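PDB 6Q56: tRNA (adenine(22)-N(1))-methyltransferase from Bacillus subtilis, which catalyses the S-adenosyl-L-methionine-dependent methylation of N1 of adenosine 22 in tRNA, giving N(1)-methyladenosine. Local coordinates for residues Ala126-Arg130 with Tyr153-Val157; Leu105-Lys109 with Trp132-Glu136; Thr201-Tyr205 with Leu224-Met228. The protein carries 2 engineered substitutions. All coordinates share one frame; numbering follows the deposited sequence.

Contact 1: residues Ala126-Arg130 with Tyr153-Val157; sequences AVHIR and YEVLV. With NI (nickel (II) ion), chain E.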
# COMPACT_ATOMS: atom_id res chain seq x y z
N ALA A 126 4.62 3.98 -3.40
CA ALA A 126 4.30 3.68 -2.09
C ALA A 126 4.67 4.93 -1.20
O ALA A 126 4.14 5.07 -0.09
CB ALA A 126 5.11 2.49 -1.57
N VAL A 127 5.57 5.80 -1.68
CA VAL A 127 5.98 6.98 -0.95
C VAL A 127 4.81 7.83 -0.47
O VAL A 127 4.83 8.34 0.63
CB VAL A 127 6.95 7.84 -1.78
CG1 VAL A 127 6.33 8.24 -3.10
CG2 VAL A 127 7.40 9.05 -0.99
N HIS A 128 3.79 7.99 -1.30
CA HIS A 128 2.63 8.78 -0.93
C HIS A 128 1.98 8.23 0.33
O HIS A 128 1.43 8.98 1.13
CB HIS A 128 1.59 8.81 -2.06
CG HIS A 128 2.11 9.35 -3.35
ND1 HIS A 128 2.59 10.64 -3.49
CD2 HIS A 128 2.20 8.79 -4.58
CE1 HIS A 128 2.96 10.84 -4.73
NE2 HIS A 128 2.73 9.73 -5.42
N ILE A 129 2.04 6.92 0.50
CA ILE A 129 1.46 6.27 1.65
C ILE A 129 2.31 6.52 2.88
O ILE A 129 1.79 6.80 3.95
CB ILE A 129 1.31 4.76 1.43
CG1 ILE A 129 0.35 4.49 0.28
CG2 ILE A 129 0.81 4.08 2.68
CD1 ILE A 129 0.15 3.02 -0.00
N ARG A 130 3.62 6.43 2.72
CA ARG A 130 4.53 6.65 3.84
C ARG A 130 4.43 8.09 4.33
O ARG A 130 4.46 8.34 5.53
CB ARG A 130 5.96 6.28 3.46
CG ARG A 130 6.17 4.80 3.25
CD ARG A 130 7.63 4.44 3.07
NE ARG A 130 7.79 3.08 2.57
CZ ARG A 130 7.81 2.76 1.29
NH1 ARG A 130 7.68 3.69 0.36
NH2 ARG A 130 7.96 1.50 0.93
N TYR A 153 5.77 -5.74 -6.34
CA TYR A 153 4.70 -5.18 -5.57
C TYR A 153 5.15 -5.02 -4.13
O TYR A 153 5.85 -5.86 -3.60
CB TYR A 153 3.46 -6.07 -5.64
CG TYR A 153 3.64 -7.42 -5.00
CD1 TYR A 153 3.42 -7.59 -3.64
CD2 TYR A 153 4.03 -8.52 -5.74
CE1 TYR A 153 3.59 -8.82 -3.05
CE2 TYR A 153 4.19 -9.76 -5.15
CZ TYR A 153 3.97 -9.90 -3.81
OH TYR A 153 4.13 -11.12 -3.22
N GLU A 154 4.74 -3.91 -3.53
CA GLU A 154 5.09 -3.62 -2.16
C GLU A 154 3.87 -3.73 -1.27
O GLU A 154 2.75 -3.52 -1.71
CB GLU A 154 5.64 -2.21 -2.06
CG GLU A 154 7.01 -2.03 -2.65
CD GLU A 154 7.26 -0.61 -3.09
OE1 GLU A 154 6.31 0.02 -3.58
OE2 GLU A 154 8.39 -0.13 -2.94
N VAL A 155 4.11 -4.06 -0.01
CA VAL A 155 3.05 -4.18 0.97
C VAL A 155 3.52 -3.49 2.24
O VAL A 155 4.53 -3.85 2.81
CB VAL A 155 2.70 -5.64 1.25
CG1 VAL A 155 1.68 -5.73 2.37
CG2 VAL A 155 2.16 -6.31 0.01
N LEU A 156 2.76 -2.49 2.66
CA LEU A 156 3.10 -1.73 3.85
C LEU A 156 2.13 -2.05 4.97
O LEU A 156 0.93 -2.11 4.78
CB LEU A 156 3.08 -0.24 3.55
CG LEU A 156 4.24 0.31 2.73
CD1 LEU A 156 4.35 -0.39 1.39
CD2 LEU A 156 4.10 1.80 2.55
N VAL A 157 2.68 -2.24 6.16
CA VAL A 157 1.87 -2.55 7.32
C VAL A 157 2.12 -1.50 8.38
O VAL A 157 3.25 -1.24 8.74
CB VAL A 157 2.22 -3.92 7.90
CG1 VAL A 157 1.39 -4.19 9.14
CG2 VAL A 157 2.03 -4.99 6.85
NI NI E . 2.60 9.08 -7.25
O HOH W 1 6.84 2.39 -4.39
O HOH W 2 8.74 2.16 -1.95
O HOH W 3 3.33 10.74 -7.78

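Contact 2: residues Leu105-Lys109 with Trp132-Glu136; sequences LEAGK and WLYKE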
# COMPACT_ATOMS: atom_id res chain seq x y z
N LEU A 105 -7.13 7.05 2.36
CA LEU A 105 -6.87 7.17 3.79
C LEU A 105 -7.17 8.56 4.31
O LEU A 105 -7.78 8.71 5.35
CB LEU A 105 -5.41 6.83 4.11
CG LEU A 105 -4.95 5.38 4.27
CD1 LEU A 105 -5.98 4.50 4.95
CD2 LEU A 105 -4.50 4.78 2.96
N GLU A 106 -6.72 9.58 3.60
CA GLU A 106 -6.93 10.96 4.02
C GLU A 106 -8.40 11.37 3.95
O GLU A 106 -8.89 12.04 4.84
CB GLU A 106 -6.08 11.90 3.18
CG GLU A 106 -6.29 13.38 3.47
CD GLU A 106 -5.81 13.80 4.84
OE1 GLU A 106 -4.99 13.09 5.44
OE2 GLU A 106 -6.26 14.85 5.33
N ALA A 107 -9.09 10.97 2.89
CA ALA A 107 -10.49 11.32 2.73
C ALA A 107 -11.37 10.68 3.78
O ALA A 107 -12.40 11.22 4.14
CB ALA A 107 -10.97 10.95 1.34
N GLY A 108 -10.97 9.51 4.28
CA GLY A 108 -11.77 8.82 5.26
C GLY A 108 -11.11 8.60 6.60
O GLY A 108 -11.45 7.65 7.29
N LYS A 109 -10.19 9.46 6.99
CA LYS A 109 -9.52 9.29 8.27
C LYS A 109 -10.45 9.55 9.44
O LYS A 109 -10.09 9.30 10.57
CB LYS A 109 -8.28 10.16 8.37
CG LYS A 109 -8.50 11.65 8.25
CD LYS A 109 -7.17 12.36 8.37
CE LYS A 109 -7.30 13.86 8.20
NZ LYS A 109 -6.04 14.53 8.57
N TRP A 132 1.84 10.03 4.12
CA TRP A 132 0.57 10.16 4.81
C TRP A 132 0.63 9.50 6.18
O TRP A 132 0.17 10.06 7.15
CB TRP A 132 -0.56 9.55 3.99
CG TRP A 132 -1.88 9.76 4.61
CD1 TRP A 132 -2.69 10.83 4.45
CD2 TRP A 132 -2.52 8.90 5.54
NE1 TRP A 132 -3.82 10.68 5.20
CE2 TRP A 132 -3.74 9.50 5.89
CE3 TRP A 132 -2.20 7.67 6.10
CZ2 TRP A 132 -4.63 8.92 6.77
CZ3 TRP A 132 -3.08 7.09 6.98
CH2 TRP A 132 -4.28 7.72 7.30
N LEU A 133 1.19 8.31 6.24
CA LEU A 133 1.31 7.57 7.49
C LEU A 133 2.09 8.36 8.53
O LEU A 133 1.69 8.46 9.68
CB LEU A 133 2.01 6.24 7.26
CG LEU A 133 1.22 5.15 6.57
CD1 LEU A 133 2.09 3.92 6.41
CD2 LEU A 133 -0.04 4.81 7.34
N TYR A 134 3.21 8.92 8.11
CA TYR A 134 4.05 9.69 9.01
C TYR A 134 3.32 10.91 9.57
O TYR A 134 3.69 11.43 10.61
CB TYR A 134 5.33 10.12 8.29
CG TYR A 134 6.35 10.74 9.20
CD1 TYR A 134 7.29 9.96 9.84
CD2 TYR A 134 6.35 12.09 9.43
CE1 TYR A 134 8.22 10.52 10.68
CE2 TYR A 134 7.28 12.66 10.28
CZ TYR A 134 8.21 11.87 10.89
OH TYR A 134 9.14 12.44 11.72
N LYS A 135 2.43 11.44 8.77
CA LYS A 135 1.72 12.65 9.12
C LYS A 135 0.58 12.38 10.07
O LYS A 135 0.28 13.20 10.92
CB LYS A 135 1.22 13.34 7.84
CG LYS A 135 0.10 14.34 8.04
CD LYS A 135 -0.30 15.01 6.75
CE LYS A 135 -1.19 14.13 5.90
NZ LYS A 135 -2.60 14.12 6.36
N GLU A 136 -0.07 11.24 9.90
CA GLU A 136 -1.19 10.88 10.76
C GLU A 136 -0.72 10.09 11.96
O GLU A 136 -1.51 9.45 12.65
CB GLU A 136 -2.22 10.06 9.97
CG GLU A 136 -2.80 10.79 8.76
CD GLU A 136 -3.56 12.05 9.15
OE1 GLU A 136 -3.71 12.30 10.36
OE2 GLU A 136 -4.00 12.78 8.24

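Contact 3: residues Thr201-Tyr205 with Leu224-Met228; sequences TQSIY and LADRM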
# COMPACT_ATOMS: atom_id res chain seq x y z
N THR A 201 16.26 7.58 -13.89
CA THR A 201 16.38 8.95 -13.45
C THR A 201 17.56 9.60 -14.14
O THR A 201 17.47 10.71 -14.62
CB THR A 201 16.55 9.05 -11.93
OG1 THR A 201 15.36 8.59 -11.28
CG2 THR A 201 16.80 10.47 -11.52
N GLN A 202 18.68 8.89 -14.20
CA GLN A 202 19.87 9.42 -14.84
C GLN A 202 19.63 9.74 -16.31
O GLN A 202 20.12 10.72 -16.83
CB GLN A 202 21.03 8.43 -14.71
CG GLN A 202 21.42 8.17 -13.27
CD GLN A 202 22.30 6.95 -13.12
OE1 GLN A 202 22.15 5.96 -13.83
NE2 GLN A 202 23.22 7.01 -12.17
N SER A 203 18.86 8.90 -16.98
CA SER A 203 18.56 9.10 -18.39
C SER A 203 17.78 10.39 -18.60
O SER A 203 17.97 11.08 -19.58
CB SER A 203 17.80 7.91 -18.95
OG SER A 203 18.57 6.73 -18.88
N ILE A 204 16.89 10.70 -17.67
CA ILE A 204 16.12 11.91 -17.80
C ILE A 204 17.01 13.10 -17.48
O ILE A 204 16.87 14.17 -18.07
CB ILE A 204 14.89 11.90 -16.89
CG1 ILE A 204 13.95 10.78 -17.30
CG2 ILE A 204 14.16 13.23 -16.97
CD1 ILE A 204 12.71 10.69 -16.45
N TYR A 205 17.95 12.90 -16.57
CA TYR A 205 18.87 13.94 -16.16
C TYR A 205 19.75 14.34 -17.32
O TYR A 205 19.89 15.52 -17.63
CB TYR A 205 19.74 13.46 -15.00
CG TYR A 205 20.74 14.47 -14.50
CD1 TYR A 205 20.38 15.44 -13.59
CD2 TYR A 205 22.04 14.44 -14.95
CE1 TYR A 205 21.29 16.36 -13.13
CE2 TYR A 205 22.96 15.36 -14.49
CZ TYR A 205 22.58 16.31 -13.59
OH TYR A 205 23.50 17.21 -13.15
N LEU A 224 16.20 15.78 -10.06
CA LEU A 224 16.65 14.49 -10.54
C LEU A 224 17.91 14.11 -9.79
O LEU A 224 18.07 12.98 -9.35
CB LEU A 224 16.90 14.53 -12.04
CG LEU A 224 15.64 14.71 -12.88
CD1 LEU A 224 15.97 15.00 -14.33
CD2 LEU A 224 14.79 13.47 -12.77
N ALA A 225 18.80 15.08 -9.64
CA ALA A 225 20.05 14.88 -8.93
C ALA A 225 19.76 14.45 -7.49
O ALA A 225 20.32 13.49 -7.01
CB ALA A 225 20.89 16.14 -8.95
N ASP A 226 18.89 15.18 -6.82
CA ASP A 226 18.53 14.86 -5.45
C ASP A 226 18.04 13.42 -5.41
O ASP A 226 18.42 12.65 -4.54
CB ASP A 226 17.46 15.81 -4.92
CG ASP A 226 17.14 15.58 -3.46
OD1 ASP A 226 18.02 15.78 -2.60
OD2 ASP A 226 16.00 15.20 -3.16
N ARG A 227 17.20 13.06 -6.37
CA ARG A 227 16.65 11.72 -6.45
C ARG A 227 17.76 10.71 -6.69
O ARG A 227 17.79 9.66 -6.06
CB ARG A 227 15.60 11.63 -7.55
CG ARG A 227 15.00 10.26 -7.74
CD ARG A 227 14.31 9.77 -6.49
NE ARG A 227 13.05 10.46 -6.23
CZ ARG A 227 11.87 10.05 -6.68
NH1 ARG A 227 11.78 8.97 -7.43
NH2 ARG A 227 10.79 10.74 -6.39
N MET A 228 18.66 11.02 -7.61
CA MET A 228 19.76 10.12 -7.92
C MET A 228 20.63 9.87 -6.70
O MET A 228 20.92 8.74 -6.38
CB MET A 228 20.60 10.67 -9.07
CG MET A 228 19.91 10.61 -10.42
SD MET A 228 20.73 11.57 -11.69
CE MET A 228 22.39 10.92 -11.58

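Contact 1: residues Ala126-Arg130 with Tyr153-Val157
Leu156 packs against Arg130, Ile129 and Ala126. Its CD2 lies 3.7 Å from Arg130 CG and also touches Ile129, at 4.0 Å from its CG2. Leu156 CD1 touches the end of Arg130 and Ala126, 4.2 Å from Ala126 CB. The Arg130 chain runs extended from CG to NE and crosses Leu156 at about a right angle. This lays its guanidinium over the leucine, with CD2 on one face, 3.8 Å above the plane and toward the rim.

The looser side is polar and hydrated. Arg130 NH2 and Glu154 OE2 are 4.2 Å apart, too far for a salt bridge. Water fills the role instead. One water accepts from Ala126 N and donates to Glu154 OE1, at 2.6 Å from that oxygen. A second accepts from Arg130 NH1 and lies close to Glu154 OE2. No direct hydrogen bond joins the two segments. The direct salt-bridge partner of Arg130 is Glu143, and Met176 O accepts from its NH1.

Away from the strand, His128 NE2 binds the nickel ion at 1.9 Å. His125 and a water are further ligands. The His128 side chain also packs on helix 98-107.

The contact sets the start of helix 127-135 against strand 151-159. This strand runs antiparallel between 117-122 and 139-148. The strand order 3-2-1-4-5-7-6 is that of a class I (Rossmann-like) methyltransferase. Ile129 also reaches Leu120 and Pro122 on strand 117-122 and Ile101 on helix 98-107, while helix 8-14 packs on Val155.

Contact 2: residues Leu105-Lys109 with Trp132-Glu136
The C-terminal ends of two helices meet here, with CA atoms 7.6 Å apart at Glu106 and Trp132 and 8.8 Å apart at Lys109 and Glu136, and Gly108 is the first residue to leave helical geometry on its side. Trp132 fills the gap between them. Its CG is anti to the backbone N (chi1 -175°), which carries the indole across to the other helix. Leu105 CB sits over one face of the six-membered ring in a CH-pi contact, 3.4 Å from the centroid and only 9° off the normal. Glu136 CG covers the opposite face, toward the rim. The ring is thus held between two aliphatic groups.

The indole edge is held as well. Trp132 NE1 donates to Glu106 OE1 over 2.7 Å, with a bent N-H...O angle of 144°. The anti lone pair of OE1 is used, and the carboxylate stands steeply to the ring. Lys135 NZ gives Glu106 OE1 a second bond at 2.8 Å, arriving from above the carboxylate plane.

Beyond the ring the charges form a salt-bridge network. Glu136 OE2 takes bonds from Lys109 NZ and Lys135 NZ, each at 2.7 Å. Lys109 comes from the syn side, with its chain extended beyond CG. Its NZ also pairs with Glu106 OE2. Glu106 OE1 and Glu136 OE2 are only 3.0 Å apart, and the two lysines probably offset their repulsion.

Helices 98-107 and 127-135 lie side by side against the sheet. Leu105 packs on Leu120 and Leu133 on Leu118, both of strand 117-122, and Tyr138, just before strand 139-148, meets the Trp132 ring.

Contact 3: residues Thr201-Tyr205 with Leu224-Met228
Thr201 and Met228 slide past each other in opposite directions in this helix pair. The methyl CG2 of Thr201 is only 3.3 Å from Met228 CG, tighter than usual van der Waals contact. The same methyl touches Leu224 CD2. At chi1 -66° CG2 stands opposite the backbone N and points to the partner helix, while OG1 lies beside that N and bonds to Glu197 O one turn back.

Met228 bends at its last torsion, so its methyl CE comes to 3.4 Å from Gln202 CG. Its sulfur lies obliquely beside the Tyr205 ring, 4.6 Å from the centroid and 32° off the normal. This is a Met-aromatic contact. The two side chains cross at about a right angle.

Leu224 meets Tyr205 differently. Leu224 CB lies at the ring edge, 3.9 Å from Tyr205 CD1. Leu224 CD1 reaches the tyrosine backbone, 3.6 Å from Tyr205 CA. The same leucine methyl also meets Ile204 CG2, where the two chains cross at about a right angle.

Helices 188-210 and 215-234, joined by a short connection, form an antiparallel helical hairpin. The axes of the two short segments come within 9.5 Å and run roughly antiparallel, at 154°. No hydrogen bond crosses between the segments. Their cohesion therefore rests on methyl, methylene, sulfur and ring packing.

Overall arrangement
Contact 1 is buried near the centre of the chain. Contact 2 is partly buried, and contact 3 is a surface contact about 25 Å from the centre of the chain to its own centre. Contacts 1 and 2 share helix 127-135, one using its start and the other its end, and their centres are 13 Å apart. Both belong to the Rossmann-like part. Contact 3 joins the two long C-terminal helices and touches neither contact 1 nor contact 2. Helix meets strand in contact 1 through leucine packing and bridging waters. Contact 2 combines a covered tryptophan with a network of charges. Contact 3 lies at the surface yet has no hydrogen bond across it, its polar residues meeting the partner mostly through carbon.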